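Local coordinates for sarcosine oxidase (Pyrococcus horikoshii, PDB 1Y56), which probably oxidises L-proline as the flavin-binding beta subunit of a dye-linked L-proline dehydrogenase, carrying FAD and contributing to an FMN site, at residues V61-R66 and T357-E362; N315-R320 and Y367-G372. All blocks are in the same frame, centred on the assembly; numbering follows the deposited sequence.

In the fold
Both interactions bring the tail that follows helix 337-354 back onto the flavin-binding body of the chain, at different places and by different chemistry. Interaction 1 sets 357-362 against helix 58-78 and is mostly apolar, with a buried leucine between two arginines that are partly exposed. Interaction 2 holds 367-372 against the strand region 315-320 and is led by one buried arginine reaching backbone carbonyls. Each is partly buried, and their centres lie about 16 Å apart. They meet where V361 CG2 packs on I318 CG2 at 4.0 Å. Along the chain their segments alternate, so the same tail passes first the helix and then the strand.

Interaction 1. Residues V61-R66 and T357-E362; sequences VRVMKR and TKLPVE
R66 sends its CG anti to the backbone N (chi1 178°), and this lays the start of its chain against L359. L359 has its own CG anti to the carbonyl carbon (chi1 -76°), which carries both methyls to the helix: CD2 comes 3.8 Å from R66 CG, the two side chains crossing at about a right angle, while CD1 sits over the backbone, 3.6 Å from R62 O. That oxygen already accepts the helical bond from R66 N, so the methyl packs on a carbonyl that has its partner. V63 offers its CG2 branch, which lies 4.2 Å from L359 CG.

At the other end of the contact, the R62 chain bends at chi2 and chi3 and brings its guanidinium under P360, whose CD lies over one face of the flat group, displaced toward the rim, 3.7 Å from R62 NH2. K358 O is near the guanidinium plane at its edge, too far for a bond.

P360 centres an inverse gamma turn, in which V361 N makes a weak bond to L359 O. The same oxygen takes the T357 OG1 hydroxyl at 2.7 Å, so the turn is tied from within its own segment. Outside the two segments, M347 of helix 337-354 touches both V63 and L359, and Y364 also lies on V63.

The contact thus joins helix 58-78 of the FAD-dependent oxidoreductase fold to the loop leaving helix 337-354. No hydrogen bond spans it: R62 is paired with E58, and R66 with E346 and E69. The arginines therefore lend the loop their carbon chains and a flat face, while their charges are answered by glutamates.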
loop_
_atom_site.group_PDB
_atom_site.type_symbol
_atom_site.label_atom_id
_atom_site.label_comp_id
_atom_site.label_asym_id
_atom_site.label_seq_id
_atom_site.Cartn_x
_atom_site.Cartn_y
_atom_site.Cartn_z
ATOM N N VAL B 61 -41.012 -41.807 -27.403
ATOM C CA VAL B 61 -40.538 -43.035 -28.011
ATOM C C VAL B 61 -40.417 -42.867 -29.522
ATOM O O VAL B 61 -39.429 -43.323 -30.120
ATOM C CB VAL B 61 -41.433 -44.226 -27.639
ATOM C CG1 VAL B 61 -41.224 -45.397 -28.590
ATOM C CG2 VAL B 61 -41.181 -44.643 -26.189
ATOM N N ARG B 62 -41.397 -42.199 -30.133
ATOM C CA ARG B 62 -41.356 -41.940 -31.575
ATOM C C ARG B 62 -40.225 -40.976 -31.915
ATOM O O ARG B 62 -39.454 -41.219 -32.844
ATOM C CB ARG B 62 -42.692 -41.403 -32.109
ATOM C CG ARG B 62 -43.944 -42.054 -31.538
ATOM C CD ARG B 62 -44.929 -42.457 -32.619
ATOM N NE ARG B 62 -44.978 -41.510 -33.728
ATOM C CZ ARG B 62 -45.956 -40.631 -33.927
ATOM N NH1 ARG B 62 -46.984 -40.565 -33.088
ATOM N NH2 ARG B 62 -45.901 -39.806 -34.966
ATOM N N VAL B 63 -40.123 -39.891 -31.152
ATOM C CA VAL B 63 -39.057 -38.917 -31.329
ATOM C C VAL B 63 -37.658 -39.558 -31.206
ATOM O O VAL B 63 -36.780 -39.312 -32.031
ATOM C CB VAL B 63 -39.219 -37.743 -30.346
ATOM C CG1 VAL B 63 -38.020 -36.811 -30.394
ATOM C CG2 VAL B 63 -40.490 -36.978 -30.649
ATOM N N MET B 64 -37.461 -40.388 -30.189
ATOM C CA MET B 64 -36.176 -41.050 -29.998
ATOM C C MET B 64 -35.871 -42.141 -31.032
ATOM O O MET B 64 -34.712 -42.317 -31.435
ATOM C CB MET B 64 -36.031 -41.573 -28.566
ATOM C CG MET B 64 -35.691 -40.468 -27.571
ATOM S SD MET B 64 -34.482 -39.253 -28.196
ATOM C CE MET B 64 -33.040 -40.309 -28.420
ATOM N N LYS B 65 -36.907 -42.865 -31.461
ATOM C CA LYS B 65 -36.768 -43.797 -32.569
ATOM C C LYS B 65 -36.246 -43.019 -33.773
ATOM O O LYS B 65 -35.245 -43.389 -34.389
ATOM C CB LYS B 65 -38.104 -44.456 -32.916
ATOM C CG LYS B 65 -37.961 -45.653 -33.855
ATOM C CD LYS B 65 -39.053 -45.714 -34.931
ATOM C CE LYS B 65 -39.424 -47.171 -35.289
ATOM N NZ LYS B 65 -38.293 -48.092 -35.652
ATOM N N ARG B 66 -36.913 -41.922 -34.091
ATOM C CA ARG B 66 -36.466 -41.107 -35.188
ATOM C C ARG B 66 -35.055 -40.598 -34.916
ATOM O O ARG B 66 -34.173 -40.698 -35.770
ATOM C CB ARG B 66 -37.428 -39.948 -35.403
ATOM C CG ARG B 66 -37.013 -39.023 -36.508
ATOM C CD ARG B 66 -36.952 -39.768 -37.785
ATOM N NE ARG B 66 -36.441 -38.909 -38.833
ATOM C CZ ARG B 66 -35.701 -39.334 -39.848
ATOM N NH1 ARG B 66 -35.377 -40.620 -39.946
ATOM N NH2 ARG B 66 -35.281 -38.470 -40.752
ATOM N N THR B 357 -45.046 -30.550 -38.202
ATOM C CA THR B 357 -44.003 -31.583 -38.170
ATOM C C THR B 357 -44.543 -32.996 -38.297
ATOM O O THR B 357 -45.639 -33.308 -37.812
ATOM C CB THR B 357 -43.168 -31.548 -36.853
ATOM O OG1 THR B 357 -43.978 -31.962 -35.741
ATOM C CG2 THR B 357 -42.612 -30.160 -36.583
ATOM N N LYS B 358 -43.739 -33.854 -38.921
ATOM C CA LYS B 358 -44.019 -35.287 -39.007
ATOM C C LYS B 358 -44.255 -35.875 -37.595
ATOM O O LYS B 358 -45.346 -36.383 -37.310
ATOM C CB LYS B 358 -42.875 -35.990 -39.761
ATOM C CG LYS B 358 -43.295 -37.137 -40.685
ATOM C CD LYS B 358 -43.099 -38.518 -40.021
ATOM C CE LYS B 358 -43.048 -39.673 -41.053
ATOM N NZ LYS B 358 -42.000 -39.451 -42.113
ATOM N N LEU B 359 -43.245 -35.750 -36.716
ATOM C CA LEU B 359 -43.311 -36.203 -35.314
ATOM C C LEU B 359 -44.346 -35.434 -34.463
ATOM O O LEU B 359 -44.775 -34.342 -34.839
ATOM C CB LEU B 359 -41.932 -36.084 -34.651
ATOM C CG LEU B 359 -40.680 -36.977 -34.810
ATOM C CD1 LEU B 359 -40.938 -38.487 -34.567
ATOM C CD2 LEU B 359 -39.974 -36.724 -36.141
ATOM N N PRO B 360 -44.741 -36.006 -33.306
ATOM C CA PRO B 360 -45.703 -35.409 -32.375
ATOM C C PRO B 360 -45.121 -34.289 -31.490
ATOM O O PRO B 360 -45.062 -34.431 -30.265
ATOM C CB PRO B 360 -46.111 -36.601 -31.508
ATOM C CG PRO B 360 -44.915 -37.432 -31.466
ATOM C CD PRO B 360 -44.282 -37.321 -32.820
ATOM N N VAL B 361 -44.723 -33.181 -32.114
ATOM C CA VAL B 361 -44.103 -32.052 -31.415
ATOM C C VAL B 361 -45.018 -31.425 -30.365
ATOM O O VAL B 361 -44.530 -30.821 -29.410
ATOM C CB VAL B 361 -43.570 -30.972 -32.419
ATOM C CG1 VAL B 361 -44.701 -30.186 -33.043
ATOM C CG2 VAL B 361 -42.579 -30.031 -31.760
ATOM N N GLU B 362 -46.330 -31.592 -30.516
ATOM C CA GLU B 362 -47.286 -30.946 -29.602
ATOM C C GLU B 362 -47.241 -31.461 -28.152
ATOM O O GLU B 362 -47.705 -30.783 -27.239
ATOM C CB GLU B 362 -48.721 -30.917 -30.174
ATOM C CG GLU B 362 -49.357 -32.281 -30.468
ATOM C CD GLU B 362 -48.785 -32.970 -31.721
ATOM O OE1 GLU B 362 -48.943 -34.213 -31.820
ATOM O OE2 GLU B 362 -48.181 -32.282 -32.594
#

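Interaction 2. Residues N315-R320 and Y367-G372; sequences NPAIGR and YRFERG
R368 reaches from the C-terminal tail to the backbone of P316, just ahead of strand 317-318, which pairs antiparallel with 327-331 in the Rossmann-type sheet of the FAD-binding fold. Its NH2 donates to P316 O at 2.8 Å, with an N-H...O angle of 147°. The oxygen lies close to the guanidinium plane, but the nitrogen stands well above the plane of the carbonyl. R368 NH1 adds a weak second bond to the same oxygen, so one carbonyl receives both terminal nitrogens. N315 O is also near NH2, at the guanidinium edge.

The chain of R368 runs extended from CG to NE, starting with CG between the backbone N and the carbonyl carbon (chi1 72°). This carries CG over the centre of the F369 ring, while F369 CZ covers one face of the guanidinium near its rim. The phenyl edge in turn meets A317, CE2 to CB at 4.4 Å.

Beyond the two segments, D313 makes a salt bridge with R368 NE, and D365 O accepts from NH1, which together probably fix the rotation of the group. A317 itself is bonded to A331 through the backbone. At the far end, the Y367 hydroxyl is held by E323 and the E322 amide, and the ring places CE2 3.6 Å from R320 O.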
loop_
_atom_site.group_PDB
_atom_site.type_symbol
_atom_site.label_atom_id
_atom_site.label_comp_id
_atom_site.label_asym_id
_atom_site.label_seq_id
_atom_site.Cartn_x
_atom_site.Cartn_y
_atom_site.Cartn_z
ATOM N N ASN B 315 -40.152 -32.718 -19.383
ATOM C CA ASN B 315 -40.193 -32.649 -20.839
ATOM C C ASN B 315 -39.849 -31.246 -21.308
ATOM O O ASN B 315 -40.172 -30.275 -20.633
ATOM C CB ASN B 315 -41.575 -33.027 -21.367
ATOM C CG ASN B 315 -41.799 -34.523 -21.394
ATOM O OD1 ASN B 315 -41.425 -35.203 -22.351
ATOM N ND2 ASN B 315 -42.433 -35.042 -20.356
ATOM N N PRO B 316 -39.182 -31.121 -22.465
ATOM C CA PRO B 316 -38.848 -29.787 -22.940
ATOM C C PRO B 316 -40.053 -28.953 -23.349
ATOM O O PRO B 316 -41.167 -29.460 -23.423
ATOM C CB PRO B 316 -37.979 -30.073 -24.158
ATOM C CG PRO B 316 -38.371 -31.436 -24.589
ATOM C CD PRO B 316 -38.659 -32.168 -23.362
ATOM N N ALA B 317 -39.804 -27.667 -23.575
ATOM C CA ALA B 317 -40.750 -26.772 -24.223
ATOM C C ALA B 317 -40.217 -26.484 -25.610
ATOM O O ALA B 317 -39.198 -25.797 -25.772
ATOM C CB ALA B 317 -40.900 -25.493 -23.450
ATOM N N ILE B 318 -40.895 -27.048 -26.604
ATOM C CA ILE B 318 -40.499 -26.927 -27.987
ATOM C C ILE B 318 -41.728 -26.493 -28.740
ATOM O O ILE B 318 -42.696 -27.245 -28.849
ATOM C CB ILE B 318 -39.963 -28.261 -28.535
ATOM C CG1 ILE B 318 -38.775 -28.740 -27.680
ATOM C CG2 ILE B 318 -39.582 -28.120 -30.006
ATOM C CD1 ILE B 318 -38.383 -30.191 -27.894
ATOM N N GLY B 319 -41.704 -25.262 -29.226
ATOM C CA GLY B 319 -42.816 -24.737 -30.008
ATOM C C GLY B 319 -42.699 -23.278 -30.414
ATOM O O GLY B 319 -41.735 -22.591 -30.056
ATOM N N ARG B 320 -43.681 -22.822 -31.191
ATOM C CA ARG B 320 -43.814 -21.411 -31.540
ATOM C C ARG B 320 -44.497 -20.670 -30.398
ATOM O O ARG B 320 -45.507 -21.136 -29.857
ATOM C CB ARG B 320 -44.630 -21.244 -32.829
ATOM C CG ARG B 320 -45.046 -19.809 -33.131
ATOM C CD ARG B 320 -43.935 -18.963 -33.788
ATOM N NE ARG B 320 -44.196 -17.526 -33.665
ATOM C CZ ARG B 320 -45.118 -16.857 -34.359
ATOM N NH1 ARG B 320 -45.293 -15.555 -34.170
ATOM N NH2 ARG B 320 -45.881 -17.484 -35.239
ATOM N N TYR B 367 -47.143 -24.052 -24.108
ATOM C CA TYR B 367 -48.303 -23.546 -23.390
ATOM C C TYR B 367 -48.881 -24.515 -22.353
ATOM O O TYR B 367 -49.772 -24.146 -21.580
ATOM C CB TYR B 367 -49.382 -23.091 -24.375
ATOM C CG TYR B 367 -48.946 -21.918 -25.218
ATOM C CD1 TYR B 367 -48.969 -20.613 -24.710
ATOM C CD2 TYR B 367 -48.503 -22.109 -26.520
ATOM C CE1 TYR B 367 -48.564 -19.527 -25.488
ATOM C CE2 TYR B 367 -48.103 -21.032 -27.304
ATOM C CZ TYR B 367 -48.132 -19.745 -26.787
ATOM O OH TYR B 367 -47.716 -18.691 -27.582
ATOM N N ARG B 368 -48.371 -25.736 -22.307
ATOM C CA ARG B 368 -48.990 -26.740 -21.452
ATOM C C ARG B 368 -49.032 -26.352 -19.981
ATOM O O ARG B 368 -49.937 -26.760 -19.266
ATOM C CB ARG B 368 -48.359 -28.130 -21.643
ATOM C CG ARG B 368 -46.966 -28.334 -21.080
ATOM C CD ARG B 368 -46.480 -29.733 -21.424
ATOM N NE ARG B 368 -45.105 -30.002 -21.002
ATOM C CZ ARG B 368 -44.016 -29.631 -21.676
ATOM N NH1 ARG B 368 -44.118 -28.943 -22.807
ATOM N NH2 ARG B 368 -42.819 -29.941 -21.211
ATOM N N PHE B 369 -48.062 -25.553 -19.542
ATOM C CA PHE B 369 -47.847 -25.327 -18.111
ATOM C C PHE B 369 -48.849 -24.354 -17.520
ATOM O O PHE B 369 -49.387 -24.604 -16.438
ATOM C CB PHE B 369 -46.421 -24.851 -17.834
ATOM C CG PHE B 369 -45.363 -25.745 -18.395
ATOM C CD1 PHE B 369 -45.112 -26.984 -17.826
ATOM C CD2 PHE B 369 -44.613 -25.344 -19.494
ATOM C CE1 PHE B 369 -44.136 -27.819 -18.345
ATOM C CE2 PHE B 369 -43.627 -26.172 -20.025
ATOM C CZ PHE B 369 -43.384 -27.408 -19.446
ATOM N N GLU B 370 -49.090 -23.252 -18.229
ATOM C CA GLU B 370 -50.100 -22.293 -17.816
ATOM C C GLU B 370 -51.476 -22.924 -17.949
ATOM O O GLU B 370 -52.305 -22.778 -17.059
ATOM C CB GLU B 370 -49.999 -20.971 -18.584
ATOM C CG GLU B 370 -50.626 -20.938 -19.973
ATOM C CD GLU B 370 -50.488 -19.575 -20.659
ATOM O OE1 GLU B 370 -50.920 -19.457 -21.826
ATOM O OE2 GLU B 370 -49.945 -18.622 -20.047
ATOM N N ARG B 371 -51.701 -23.656 -19.037
ATOM C CA ARG B 371 -52.937 -24.408 -19.213
ATOM C C ARG B 371 -53.163 -25.482 -18.145
ATOM O O ARG B 371 -54.216 -26.106 -18.125
ATOM C CB ARG B 371 -52.974 -25.065 -20.591
ATOM C CG ARG B 371 -53.947 -24.427 -21.576
ATOM C CD ARG B 371 -53.286 -23.433 -22.555
ATOM N NE ARG B 371 -52.544 -24.054 -23.670
ATOM C CZ ARG B 371 -52.588 -25.341 -24.057
ATOM N NH1 ARG B 371 -51.839 -25.731 -25.083
ATOM N NH2 ARG B 371 -53.361 -26.242 -23.445
ATOM N N GLY B 372 -52.175 -25.710 -17.280
ATOM C CA GLY B 372 -52.241 -26.767 -16.262
ATOM C C GLY B 372 -52.042 -28.205 -16.741
ATOM O O GLY B 372 -52.214 -29.141 -15.965
#